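PDB 2NVA: arginine decarboxylase, A207R protein from Paramecium bursaria Chlorella virus 1, which catalyses the pyridoxal 5'-phosphate-dependent decarboxylation of arginine to agmatine and belongs to the class-II Orn/Lys/Arg decarboxylases with a TIM-barrel domain. Local coordinates for residues 70-75 / 98-102; 108-113 / 128-133; 258-264 / 348-352; 278-282 / 337-341; 298-302 / 329-333. One frame throughout, in Å; residues are numbered along the deposited sequence.

The five contacts fall into two domains. Interactions 1 and 2 belong to the pyridoxal-binding TIM barrel, with centres about 14 Å apart; helix 96-105 of interaction 1 is followed in the chain by strand 109-112 of interaction 2. Interactions 3, 4 and 5 all reach the mixed sheet of the beta domain. Interaction 3 ties residues 258-264, where the chain leaves the barrel, to loop 348-352 beside the cofactor. Interactions 4 and 5 lie within the sequence that interaction 3 brackets, with centres about 13 Å apart. Interactions 3 and 5 touch through W350 and P300. Interactions 2 and 4 are the farthest apart, about 50 Å between centres, so the set spans both domains.

Interaction 1 (70-75 / 98-102); sequences SSSEIK and DLIFA
Two neighbouring outer helices of the TIM barrel meet here, 71-80 near its N-terminal end and 96-105, and the carboxylate of D98 joins them by gripping S71 twice. D98 OD2 accepts from the backbone S71 N at 3.1 Å, and D98 OD1 accepts from S71 OG at 2.7 Å. Both donors come from above the carboxylate plane, the backbone N-H the more steeply, at 74° out of it. S71 OG sits between its backbone N and carbonyl carbon (chi1 60°), which brings hydroxyl and N-H to the same acidic group. The negative charge lies by the first turn of helix 71-80, where the helix dipole would probably favour it. One residue earlier, S70 is the N-cap: its OG accepts a weak bond from E73 N and is also bonded to N362 O of the second subunit.

Over 71-75 and 98-102 the helix axes lie 10.3 Å apart at closest, with their directions 25° apart. Both helices belong to successive beta-alpha units of the barrel, following strands 65-68 and 87-89. The ring of F101 reaches from 96-105 to helix 71-80. I74 CG2 meets F101 CE2 obliquely at 3.6 Å. K75 CG touches F101 CZ at 3.4 Å, and the chain, extended beyond CG, brings K75 CE over one face of the ring, 4.1 Å from the F101 centroid; the ammonium is farther off and adds at most a weak cation-pi attraction. Deeper in, I74 and A102 both pack on F89 of strand 87-89.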
# COMPACT_ATOMS: atom_id res chain seq x y z
N SER A 70 -15.00 -10.45 -0.85
CA SER A 70 -15.24 -10.30 0.58
C SER A 70 -16.68 -9.87 0.83
O SER A 70 -17.39 -9.49 -0.11
CB SER A 70 -14.28 -9.25 1.16
OG SER A 70 -14.47 -7.99 0.53
N SER A 71 -17.10 -9.89 2.10
CA SER A 71 -18.44 -9.39 2.46
C SER A 71 -18.59 -7.89 2.16
O SER A 71 -19.66 -7.45 1.77
CB SER A 71 -18.74 -9.66 3.93
OG SER A 71 -17.79 -9.02 4.77
N SER A 72 -17.52 -7.13 2.34
CA SER A 72 -17.54 -5.69 2.02
C SER A 72 -17.86 -5.43 0.54
O SER A 72 -18.63 -4.52 0.22
CB SER A 72 -16.22 -5.02 2.40
OG SER A 72 -16.24 -3.65 2.02
N GLU A 73 -17.28 -6.22 -0.36
CA GLU A 73 -17.55 -6.08 -1.79
C GLU A 73 -18.96 -6.54 -2.15
O GLU A 73 -19.62 -5.94 -3.00
CB GLU A 73 -16.50 -6.83 -2.62
CG GLU A 73 -15.13 -6.20 -2.50
CD GLU A 73 -14.11 -6.74 -3.49
OE1 GLU A 73 -13.05 -6.09 -3.65
OE2 GLU A 73 -14.35 -7.81 -4.11
N ILE A 74 -19.41 -7.61 -1.51
CA ILE A 74 -20.80 -8.07 -1.67
C ILE A 74 -21.76 -6.92 -1.31
O ILE A 74 -22.66 -6.58 -2.08
CB ILE A 74 -21.09 -9.34 -0.83
CG1 ILE A 74 -20.34 -10.54 -1.41
CG2 ILE A 74 -22.59 -9.63 -0.79
CD1 ILE A 74 -20.24 -11.74 -0.44
N LYS A 75 -21.55 -6.31 -0.14
CA LYS A 75 -22.37 -5.17 0.31
C LYS A 75 -22.39 -4.03 -0.71
O LYS A 75 -23.45 -3.45 -0.97
CB LYS A 75 -21.85 -4.65 1.65
CG LYS A 75 -22.08 -5.60 2.81
CD LYS A 75 -21.44 -5.08 4.11
CE LYS A 75 -21.44 -6.21 5.17
NZ LYS A 75 -21.15 -5.67 6.54
N ASP A 98 -18.24 -14.20 6.84
CA ASP A 98 -18.54 -13.79 5.47
C ASP A 98 -19.42 -14.82 4.77
O ASP A 98 -20.27 -14.47 3.94
CB ASP A 98 -17.26 -13.51 4.66
CG ASP A 98 -16.66 -12.13 4.94
OD1 ASP A 98 -17.15 -11.45 5.87
OD2 ASP A 98 -15.71 -11.72 4.22
N LEU A 99 -19.21 -16.10 5.10
CA LEU A 99 -20.02 -17.18 4.54
C LEU A 99 -21.46 -17.12 5.03
O LEU A 99 -22.39 -17.30 4.25
CB LEU A 99 -19.40 -18.55 4.86
CG LEU A 99 -18.24 -18.92 3.92
CD1 LEU A 99 -17.56 -20.21 4.39
CD2 LEU A 99 -18.69 -19.05 2.45
N ILE A 100 -21.62 -16.87 6.32
CA ILE A 100 -22.95 -16.72 6.93
C ILE A 100 -23.68 -15.53 6.30
O ILE A 100 -24.86 -15.64 5.97
CB ILE A 100 -22.87 -16.55 8.46
CG1 ILE A 100 -22.28 -17.82 9.09
CG2 ILE A 100 -24.25 -16.25 9.06
CD1 ILE A 100 -21.78 -17.63 10.52
N PHE A 101 -22.96 -14.43 6.12
CA PHE A 101 -23.49 -13.24 5.45
C PHE A 101 -23.90 -13.54 4.00
O PHE A 101 -25.00 -13.17 3.58
CB PHE A 101 -22.47 -12.10 5.51
CG PHE A 101 -22.91 -10.85 4.78
CD1 PHE A 101 -23.85 -9.99 5.35
CD2 PHE A 101 -22.39 -10.54 3.52
CE1 PHE A 101 -24.27 -8.83 4.68
CE2 PHE A 101 -22.80 -9.40 2.84
CZ PHE A 101 -23.74 -8.54 3.42
N ALA A 102 -23.01 -14.20 3.24
CA ALA A 102 -23.32 -14.60 1.87
C ALA A 102 -24.58 -15.46 1.79
O ALA A 102 -25.44 -15.24 0.93
CB ALA A 102 -22.14 -15.34 1.25

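Interaction 2 (108-113 / 128-133); sequences DIATFD and CKMILR
D108 opens the pairing: its O accepts from K129 N at 2.8 Å, while C128 SG lies against its carbonyl carbon. At I109, CG2 meets I131 CD1 at 3.7 Å on one face of the sheet. A110 uses both backbone groups, its N bonding to K129 O and its O receiving I131 N at 2.8 Å. On the other face its CB packs against C128 SG and, more loosely, M130 CE. The two strands run parallel and form a beta-alpha-beta unit of the TIM barrel, with helix 115-124 as the crossover. T111 OG1 is hydrogen-bonded to a water, and this water accepts from R133 NH1; R133 touches the bound cofactor-agmatine adduct. F112 N bonds to I131 O, and F112 O takes R133 N at 2.9 Å. F112 CG stands between the backbone N and carbonyl carbon (chi1 72°), which turns the ring toward the second strand. L132 CD1 lies over one ring face, 4.1 Å from the F112 centroid, and M130 CB meets F112 CE2 at 3.7 Å. D113 CB touches R133 O at 3.8 Å; its carboxylate bonds to G150 N and makes a salt bridge to R272 of the second subunit.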
# COMPACT_ATOMS: atom_id res chain seq x y z
N ASP A 108 -24.67 -17.47 -3.35
CA ASP A 108 -24.63 -18.91 -3.15
C ASP A 108 -23.89 -19.64 -4.27
O ASP A 108 -24.21 -20.79 -4.60
CB ASP A 108 -26.06 -19.47 -2.97
CG ASP A 108 -26.96 -19.16 -4.15
OD1 ASP A 108 -26.46 -18.59 -5.15
OD2 ASP A 108 -28.19 -19.47 -4.07
N ILE A 109 -22.92 -18.95 -4.86
CA ILE A 109 -21.95 -19.57 -5.75
C ILE A 109 -20.59 -19.09 -5.26
O ILE A 109 -20.40 -17.88 -5.11
CB ILE A 109 -22.13 -19.14 -7.21
CG1 ILE A 109 -23.56 -19.41 -7.68
CG2 ILE A 109 -21.11 -19.87 -8.09
CD1 ILE A 109 -23.85 -18.90 -9.08
N ALA A 110 -19.68 -20.02 -4.99
CA ALA A 110 -18.34 -19.67 -4.48
C ALA A 110 -17.29 -20.67 -4.92
O ALA A 110 -17.62 -21.76 -5.40
CB ALA A 110 -18.35 -19.57 -2.94
N THR A 111 -16.02 -20.29 -4.77
CA THR A 111 -14.90 -21.14 -5.16
C THR A 111 -14.24 -21.78 -3.93
O THR A 111 -14.44 -21.33 -2.80
CB THR A 111 -13.83 -20.36 -5.97
OG1 THR A 111 -13.39 -19.23 -5.22
CG2 THR A 111 -14.41 -19.88 -7.32
N PHE A 112 -13.49 -22.86 -4.17
CA PHE A 112 -12.68 -23.49 -3.12
C PHE A 112 -11.47 -24.18 -3.74
O PHE A 112 -11.45 -24.46 -4.95
CB PHE A 112 -13.50 -24.51 -2.31
CG PHE A 112 -13.81 -25.78 -3.06
CD1 PHE A 112 -13.12 -26.96 -2.78
CD2 PHE A 112 -14.79 -25.78 -4.05
CE1 PHE A 112 -13.41 -28.14 -3.47
CE2 PHE A 112 -15.07 -26.96 -4.75
CZ PHE A 112 -14.38 -28.14 -4.46
N ASP A 113 -10.48 -24.45 -2.90
CA ASP A 113 -9.31 -25.23 -3.30
C ASP A 113 -8.73 -26.07 -2.16
O ASP A 113 -7.61 -26.56 -2.26
CB ASP A 113 -8.23 -24.32 -3.93
CG ASP A 113 -7.68 -23.25 -2.96
OD1 ASP A 113 -7.77 -23.43 -1.71
OD2 ASP A 113 -7.15 -22.23 -3.47
N CYS A 128 -24.45 -23.80 -0.73
CA CYS A 128 -23.67 -22.98 -1.65
C CYS A 128 -23.19 -23.85 -2.81
O CYS A 128 -22.69 -24.96 -2.58
CB CYS A 128 -22.50 -22.35 -0.91
SG CYS A 128 -21.62 -21.09 -1.88
N LYS A 129 -23.38 -23.38 -4.03
CA LYS A 129 -22.90 -24.11 -5.20
C LYS A 129 -21.42 -23.81 -5.37
O LYS A 129 -21.04 -22.64 -5.48
CB LYS A 129 -23.70 -23.75 -6.44
CG LYS A 129 -25.21 -23.98 -6.25
CD LYS A 129 -25.97 -23.83 -7.57
CE LYS A 129 -27.48 -23.74 -7.33
NZ LYS A 129 -28.02 -24.95 -6.64
N MET A 130 -20.60 -24.86 -5.43
CA MET A 130 -19.15 -24.71 -5.37
C MET A 130 -18.44 -24.89 -6.69
O MET A 130 -18.81 -25.74 -7.50
CB MET A 130 -18.55 -25.65 -4.32
CG MET A 130 -19.08 -25.42 -2.89
SD MET A 130 -18.97 -23.70 -2.31
CE MET A 130 -17.19 -23.51 -2.17
N ILE A 131 -17.41 -24.06 -6.90
CA ILE A 131 -16.58 -24.13 -8.09
C ILE A 131 -15.16 -24.46 -7.65
O ILE A 131 -14.57 -23.72 -6.87
CB ILE A 131 -16.62 -22.81 -8.92
CG1 ILE A 131 -18.02 -22.57 -9.48
CG2 ILE A 131 -15.60 -22.83 -10.04
CD1 ILE A 131 -18.22 -21.16 -10.09
N LEU A 132 -14.63 -25.57 -8.14
CA LEU A 132 -13.27 -25.94 -7.77
C LEU A 132 -12.27 -25.12 -8.58
O LEU A 132 -12.26 -25.19 -9.80
CB LEU A 132 -13.03 -27.45 -7.96
CG LEU A 132 -11.58 -27.93 -7.79
CD1 LEU A 132 -11.06 -27.74 -6.37
CD2 LEU A 132 -11.43 -29.38 -8.24
N ARG A 133 -11.44 -24.36 -7.88
CA ARG A 133 -10.37 -23.62 -8.54
C ARG A 133 -9.13 -24.49 -8.65
O ARG A 133 -8.62 -24.99 -7.64
CB ARG A 133 -10.05 -22.32 -7.79
CG ARG A 133 -8.95 -21.52 -8.47
CD ARG A 133 -8.81 -20.14 -7.86
NE ARG A 133 -7.61 -19.46 -8.33
CZ ARG A 133 -7.26 -18.24 -7.94
NH1 ARG A 133 -8.01 -17.58 -7.08
NH2 ARG A 133 -6.15 -17.68 -8.42
O HOH W 1 -11.24 -17.93 -6.79

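Interaction 3 (258-264 / 348-352); sequences AEHYSVL and PSWGA
H260 ND1 and S349 OG share a hydrogen bond of 2.8 Å at the ring edge, with the hydroxyl in the imidazole plane. Two backbone bonds hold the rest of the loop. W350 N donates to S262 O at 2.7 Å, and G351 N donates to E259 O at 3.0 Å. G351 CA also makes a CA-H...O contact with A258 O at 3.1 Å. E259 CG rests against S349 CB, and a water bonded to E259 OE2 also donates to S349 O. Near the far end, a chi1 of 179° at L264 brings its CD2 beside CD1 of the W350 indole, at 3.6 Å. The contact lies at the junction of the two domains: helix 255-258 follows barrel strand 248-251, and strand 262-274 belongs to the mixed sheet. A352, which precedes the cofactor-binding Y353, packs its CB on E259 CA at 3.7 Å; R255, which also binds pyridoxal phosphate, is close by. Farther out, H260 NE2 bonds to A219 O, fixing the imidazole from its other nitrogen. W350 NE1 bonds to G289 O, and G351 O receives N50 ND2 of the barrel.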
# COMPACT_ATOMS: atom_id res chain seq x y z
N ALA A 258 -11.63 -2.03 -16.31
CA ALA A 258 -11.24 -0.93 -15.41
C ALA A 258 -10.07 -0.11 -15.94
O ALA A 258 -9.99 1.09 -15.66
CB ALA A 258 -10.94 -1.46 -14.01
N GLU A 259 -9.15 -0.73 -16.68
CA GLU A 259 -7.92 -0.01 -17.08
C GLU A 259 -8.20 1.36 -17.72
O GLU A 259 -7.69 2.39 -17.26
CB GLU A 259 -7.04 -0.85 -18.00
CG GLU A 259 -5.76 -0.13 -18.46
CD GLU A 259 -4.82 -0.99 -19.29
OE1 GLU A 259 -5.07 -2.21 -19.44
OE2 GLU A 259 -3.81 -0.45 -19.80
N HIS A 260 -9.03 1.37 -18.76
CA HIS A 260 -9.22 2.57 -19.57
C HIS A 260 -10.33 3.48 -19.05
O HIS A 260 -10.63 4.51 -19.65
CB HIS A 260 -9.51 2.18 -21.03
CG HIS A 260 -8.45 1.30 -21.62
ND1 HIS A 260 -7.13 1.70 -21.75
CD2 HIS A 260 -8.51 0.04 -22.12
CE1 HIS A 260 -6.43 0.72 -22.29
NE2 HIS A 260 -7.24 -0.29 -22.53
N TYR A 261 -10.93 3.07 -17.94
CA TYR A 261 -12.03 3.82 -17.36
C TYR A 261 -11.65 5.25 -16.94
O TYR A 261 -12.45 6.18 -17.04
CB TYR A 261 -12.58 3.06 -16.15
CG TYR A 261 -13.72 3.74 -15.39
CD1 TYR A 261 -14.86 4.22 -16.04
CD2 TYR A 261 -13.67 3.86 -13.99
CE1 TYR A 261 -15.90 4.82 -15.33
CE2 TYR A 261 -14.68 4.45 -13.28
CZ TYR A 261 -15.81 4.93 -13.94
OH TYR A 261 -16.82 5.51 -13.22
N SER A 262 -10.42 5.40 -16.44
CA SER A 262 -9.98 6.64 -15.82
C SER A 262 -8.61 7.08 -16.32
O SER A 262 -7.80 6.27 -16.75
CB SER A 262 -9.90 6.48 -14.30
OG SER A 262 -11.15 6.07 -13.76
N VAL A 263 -8.38 8.40 -16.26
CA VAL A 263 -7.01 8.94 -16.30
C VAL A 263 -6.78 9.58 -14.93
O VAL A 263 -7.74 9.91 -14.25
CB VAL A 263 -6.79 9.97 -17.45
CG1 VAL A 263 -7.09 9.32 -18.83
CG2 VAL A 263 -7.65 11.23 -17.25
N LEU A 264 -5.52 9.73 -14.52
CA LEU A 264 -5.21 10.36 -13.24
C LEU A 264 -4.39 11.62 -13.47
O LEU A 264 -3.29 11.55 -13.97
CB LEU A 264 -4.47 9.40 -12.31
CG LEU A 264 -4.06 9.92 -10.92
CD1 LEU A 264 -5.21 10.58 -10.16
CD2 LEU A 264 -3.45 8.77 -10.10
N PRO A 348 -2.59 8.34 -18.68
CA PRO A 348 -3.67 7.64 -19.37
C PRO A 348 -3.91 6.24 -18.79
O PRO A 348 -3.00 5.67 -18.22
CB PRO A 348 -3.16 7.52 -20.82
CG PRO A 348 -2.03 8.51 -20.94
CD PRO A 348 -1.42 8.59 -19.56
N SER A 349 -5.13 5.72 -18.98
CA SER A 349 -5.45 4.32 -18.66
C SER A 349 -5.05 3.96 -17.24
O SER A 349 -4.32 3.00 -16.99
CB SER A 349 -4.82 3.36 -19.70
OG SER A 349 -5.30 3.68 -21.02
N TRP A 350 -5.56 4.75 -16.30
CA TRP A 350 -5.15 4.62 -14.90
C TRP A 350 -6.32 4.20 -14.01
O TRP A 350 -6.52 4.75 -12.92
CB TRP A 350 -4.49 5.92 -14.40
CG TRP A 350 -3.40 5.60 -13.42
CD1 TRP A 350 -3.41 5.79 -12.07
CD2 TRP A 350 -2.16 4.97 -13.74
NE1 TRP A 350 -2.22 5.32 -11.52
CE2 TRP A 350 -1.44 4.82 -12.53
CE3 TRP A 350 -1.58 4.52 -14.94
CZ2 TRP A 350 -0.17 4.22 -12.47
CZ3 TRP A 350 -0.30 3.94 -14.89
CH2 TRP A 350 0.38 3.79 -13.66
N GLY A 351 -7.09 3.21 -14.47
CA GLY A 351 -8.27 2.77 -13.75
C GLY A 351 -8.19 1.40 -13.07
O GLY A 351 -9.09 1.04 -12.32
N ALA A 352 -7.12 0.64 -13.33
CA ALA A 352 -7.02 -0.73 -12.83
C ALA A 352 -5.99 -0.86 -11.72
O ALA A 352 -4.81 -0.63 -11.96
CB ALA A 352 -6.69 -1.67 -13.97
O HOH W 2 -2.25 1.41 -18.20

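Interaction 4 (278-282 / 337-341); sequences YEYFF and PELHI
The backbones of strand 278-282 and loop 337-341 stay well apart, with the nearest CA atoms, those of Y278 and E338, 7.7 Å from each other, and a single hydrogen bond links the two segments. L339 N donates to Y280 OH at 3.0 Å, and the bond is almost straight, at 176°. The tyrosine thus uses its phenol oxygen to satisfy a backbone N-H of the loop. A water also binds Y280 OH at 2.8 Å and donates to P337 O, so the hydroxyl is tied to the loop at two points.

L339 then folds over the tyrosine ring. Its CB stands 4.0 Å from the Y280 centroid, over one face and offset toward the rim. L339 CG is anti to the carbonyl carbon (chi1 -54°), which carries CD1 on across the same ring to its CD2-CE2 side. The two side chains cross at about a right angle. L339 CD1 also approaches F282 CZ, at 4.3 Å.

E338 meets Y278. The carboxylate carbon E338 CD comes within 3.6 Å of Y278 CE1, and the carboxylate and ring planes are 65° apart. This is a van der Waals contact; the charge of E338 is met by K271 NZ, in a salt bridge with OE2. K271, on strand 262-274, also bonds to L339 O. That strand is the antiparallel neighbour of 277-282. Y278, Y280 and, more distantly, F282, alternate residues along strand 277-282, thus face the loop between strands 331-337 and 344-347 in the beta domain of this decarboxylase.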
# COMPACT_ATOMS: atom_id res chain seq x y z
N TYR A 278 16.41 16.61 -14.28
CA TYR A 278 15.25 17.36 -13.82
C TYR A 278 14.36 16.50 -12.95
O TYR A 278 13.71 15.59 -13.43
CB TYR A 278 14.46 17.89 -15.02
CG TYR A 278 15.23 18.93 -15.80
CD1 TYR A 278 14.86 20.27 -15.78
CD2 TYR A 278 16.36 18.58 -16.55
CE1 TYR A 278 15.57 21.24 -16.48
CE2 TYR A 278 17.09 19.53 -17.26
CZ TYR A 278 16.70 20.86 -17.23
OH TYR A 278 17.40 21.82 -17.94
N GLU A 279 14.35 16.82 -11.65
CA GLU A 279 13.62 16.02 -10.68
C GLU A 279 12.34 16.74 -10.25
O GLU A 279 12.38 17.91 -9.88
CB GLU A 279 14.51 15.74 -9.46
CG GLU A 279 15.82 15.01 -9.80
CD GLU A 279 16.86 15.06 -8.68
OE1 GLU A 279 16.87 16.02 -7.89
OE2 GLU A 279 17.69 14.13 -8.61
N TYR A 280 11.21 16.04 -10.33
CA TYR A 280 9.91 16.63 -10.01
C TYR A 280 9.20 15.84 -8.94
O TYR A 280 9.31 14.61 -8.89
CB TYR A 280 9.02 16.67 -11.25
CG TYR A 280 9.67 17.38 -12.41
CD1 TYR A 280 9.77 18.77 -12.44
CD2 TYR A 280 10.17 16.65 -13.49
CE1 TYR A 280 10.37 19.42 -13.53
CE2 TYR A 280 10.78 17.28 -14.57
CZ TYR A 280 10.87 18.67 -14.59
OH TYR A 280 11.45 19.29 -15.67
N PHE A 281 8.47 16.55 -8.09
CA PHE A 281 7.65 15.91 -7.07
C PHE A 281 6.21 16.24 -7.36
O PHE A 281 5.88 17.39 -7.65
CB PHE A 281 8.06 16.41 -5.68
CG PHE A 281 9.37 15.87 -5.24
CD1 PHE A 281 9.43 14.87 -4.28
CD2 PHE A 281 10.55 16.32 -5.82
CE1 PHE A 281 10.68 14.35 -3.87
CE2 PHE A 281 11.80 15.80 -5.43
CZ PHE A 281 11.85 14.82 -4.46
N PHE A 282 5.36 15.22 -7.30
CA PHE A 282 3.92 15.34 -7.63
C PHE A 282 3.05 15.19 -6.41
O PHE A 282 3.48 14.62 -5.41
CB PHE A 282 3.54 14.27 -8.65
CG PHE A 282 4.17 14.49 -10.00
CD1 PHE A 282 3.48 15.20 -11.01
CD2 PHE A 282 5.48 14.05 -10.26
CE1 PHE A 282 4.08 15.43 -12.25
CE2 PHE A 282 6.08 14.28 -11.49
CZ PHE A 282 5.37 14.97 -12.49
N PRO A 337 9.38 17.37 -22.00
CA PRO A 337 9.60 18.81 -22.00
C PRO A 337 9.83 19.25 -20.55
O PRO A 337 9.30 18.62 -19.63
CB PRO A 337 8.27 19.36 -22.52
CG PRO A 337 7.69 18.25 -23.36
CD PRO A 337 8.08 17.01 -22.60
N GLU A 338 10.61 20.31 -20.35
CA GLU A 338 10.80 20.83 -19.01
C GLU A 338 9.45 21.18 -18.36
O GLU A 338 8.59 21.79 -19.00
CB GLU A 338 11.71 22.07 -19.01
CG GLU A 338 12.03 22.52 -17.59
CD GLU A 338 13.05 23.65 -17.53
OE1 GLU A 338 13.59 24.06 -18.59
OE2 GLU A 338 13.31 24.12 -16.41
N LEU A 339 9.28 20.77 -17.11
CA LEU A 339 8.05 21.08 -16.37
C LEU A 339 8.33 22.16 -15.32
O LEU A 339 9.49 22.39 -14.97
CB LEU A 339 7.51 19.82 -15.69
CG LEU A 339 7.28 18.57 -16.55
CD1 LEU A 339 6.94 17.37 -15.66
CD2 LEU A 339 6.17 18.82 -17.54
N HIS A 340 7.27 22.78 -14.82
CA HIS A 340 7.38 23.83 -13.81
C HIS A 340 6.40 23.59 -12.68
O HIS A 340 5.34 22.99 -12.89
CB HIS A 340 7.13 25.19 -14.46
CG HIS A 340 8.12 25.50 -15.54
ND1 HIS A 340 7.84 25.33 -16.87
CD2 HIS A 340 9.42 25.86 -15.47
CE1 HIS A 340 8.91 25.63 -17.58
NE2 HIS A 340 9.88 25.96 -16.75
N ILE A 341 6.76 24.04 -11.47
CA ILE A 341 5.84 23.92 -10.35
C ILE A 341 4.50 24.55 -10.74
O ILE A 341 4.46 25.68 -11.21
CB ILE A 341 6.42 24.54 -9.05
CG1 ILE A 341 7.64 23.72 -8.60
CG2 ILE A 341 5.36 24.61 -7.96
CD1 ILE A 341 8.43 24.33 -7.43
O HOH W 3 10.89 17.63 -17.79

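Interaction 5 (298-302 / 329-333); sequences SVPTP and VINHN
This is a side-chain-to-backbone contact in the beta domain, where an asparagine at the start of strand 331-337 holds the proline-containing loop that leads into strand 303-304. N331 ND2 donates to P300 O at 2.8 Å, with an N-H...O angle of 159°. The acceptor lies close to the amide plane of N331, but the donor stands 53° above the carbonyl plane of P300. A trans chi1 of -167° carries the N331 amide out toward P300 O.

The other end of that amide is also used. N331 OD1 accepts from N333 N at 3.1 Å, forming an Asx turn. With both ends bonded, the rotation of the amide is fixed. I330 and N331 together face L319 on strand 314-320 in a classic beta bulge, and the chain turns a corner there.

V299 CG1 lies against the amide, 3.7 Å from N331 ND2, the two side chains crossing nearly at right angles. P300 packs on I330: its ring carbon P300 CD touches I330 O at 3.5 Å, and P300 CG comes to 4.2 Å from I330 CG2. A water donates to both S298 O and I330 O, the latter at 2.8 Å. P300 and I330 both touch F347 of strand 344-347. P300 also touches W350, and I330 reaches F290.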
# COMPACT_ATOMS: atom_id res chain seq x y z
N SER A 298 5.01 -1.10 -13.33
CA SER A 298 4.58 -0.07 -14.26
C SER A 298 5.64 1.02 -14.39
O SER A 298 6.24 1.45 -13.41
CB SER A 298 3.27 0.54 -13.77
OG SER A 298 2.91 1.66 -14.57
N VAL A 299 5.88 1.46 -15.63
CA VAL A 299 6.77 2.59 -15.90
C VAL A 299 5.96 3.57 -16.76
O VAL A 299 6.05 3.56 -18.00
CB VAL A 299 8.06 2.12 -16.63
CG1 VAL A 299 9.00 3.31 -16.86
CG2 VAL A 299 8.77 1.03 -15.81
N PRO A 300 5.13 4.38 -16.10
CA PRO A 300 4.16 5.19 -16.84
C PRO A 300 4.73 6.53 -17.29
O PRO A 300 5.51 7.14 -16.57
CB PRO A 300 3.04 5.39 -15.83
CG PRO A 300 3.72 5.38 -14.47
CD PRO A 300 5.01 4.57 -14.63
N THR A 301 4.34 6.96 -18.49
CA THR A 301 4.71 8.28 -19.01
C THR A 301 3.49 9.22 -18.97
O THR A 301 2.41 8.85 -19.49
CB THR A 301 5.25 8.18 -20.46
OG1 THR A 301 6.38 7.30 -20.50
CG2 THR A 301 5.67 9.56 -21.01
N PRO A 302 3.63 10.41 -18.37
CA PRO A 302 2.52 11.35 -18.32
C PRO A 302 2.34 12.13 -19.63
O PRO A 302 3.27 12.24 -20.44
CB PRO A 302 2.93 12.31 -17.22
CG PRO A 302 4.43 12.35 -17.31
CD PRO A 302 4.82 10.94 -17.67
N VAL A 329 8.92 6.37 -6.10
CA VAL A 329 9.36 7.00 -7.32
C VAL A 329 8.38 6.54 -8.39
O VAL A 329 8.24 5.33 -8.64
CB VAL A 329 10.80 6.55 -7.71
CG1 VAL A 329 11.31 7.33 -8.91
CG2 VAL A 329 11.75 6.71 -6.52
N ILE A 330 7.70 7.49 -9.02
CA ILE A 330 6.69 7.19 -10.05
C ILE A 330 7.35 6.71 -11.34
O ILE A 330 6.92 5.72 -11.95
CB ILE A 330 5.75 8.41 -10.33
CG1 ILE A 330 4.99 8.86 -9.05
CG2 ILE A 330 4.79 8.12 -11.49
CD1 ILE A 330 4.57 7.68 -8.19
N ASN A 331 8.41 7.40 -11.75
CA ASN A 331 9.18 7.03 -12.94
C ASN A 331 10.64 7.46 -12.77
O ASN A 331 10.92 8.66 -12.63
CB ASN A 331 8.56 7.64 -14.20
CG ASN A 331 9.11 7.04 -15.49
OD1 ASN A 331 10.30 6.72 -15.59
ND2 ASN A 331 8.26 6.90 -16.49
N HIS A 332 11.57 6.49 -12.74
CA HIS A 332 12.98 6.80 -12.46
C HIS A 332 13.67 7.62 -13.54
O HIS A 332 14.58 8.40 -13.25
CB HIS A 332 13.79 5.51 -12.23
CG HIS A 332 13.63 4.94 -10.85
ND1 HIS A 332 12.54 4.18 -10.50
CD2 HIS A 332 14.39 5.04 -9.74
CE1 HIS A 332 12.64 3.82 -9.24
NE2 HIS A 332 13.75 4.34 -8.75
N ASN A 333 13.24 7.42 -14.79
CA ASN A 333 13.85 8.10 -15.93
C ASN A 333 12.90 8.22 -17.08
O ASN A 333 12.49 7.20 -17.64
CB ASN A 333 15.04 7.29 -16.45
CG ASN A 333 16.22 7.34 -15.53
OD1 ASN A 333 16.91 8.37 -15.45
ND2 ASN A 333 16.48 6.24 -14.85
O HOH W 4 8.29 3.40 -12.87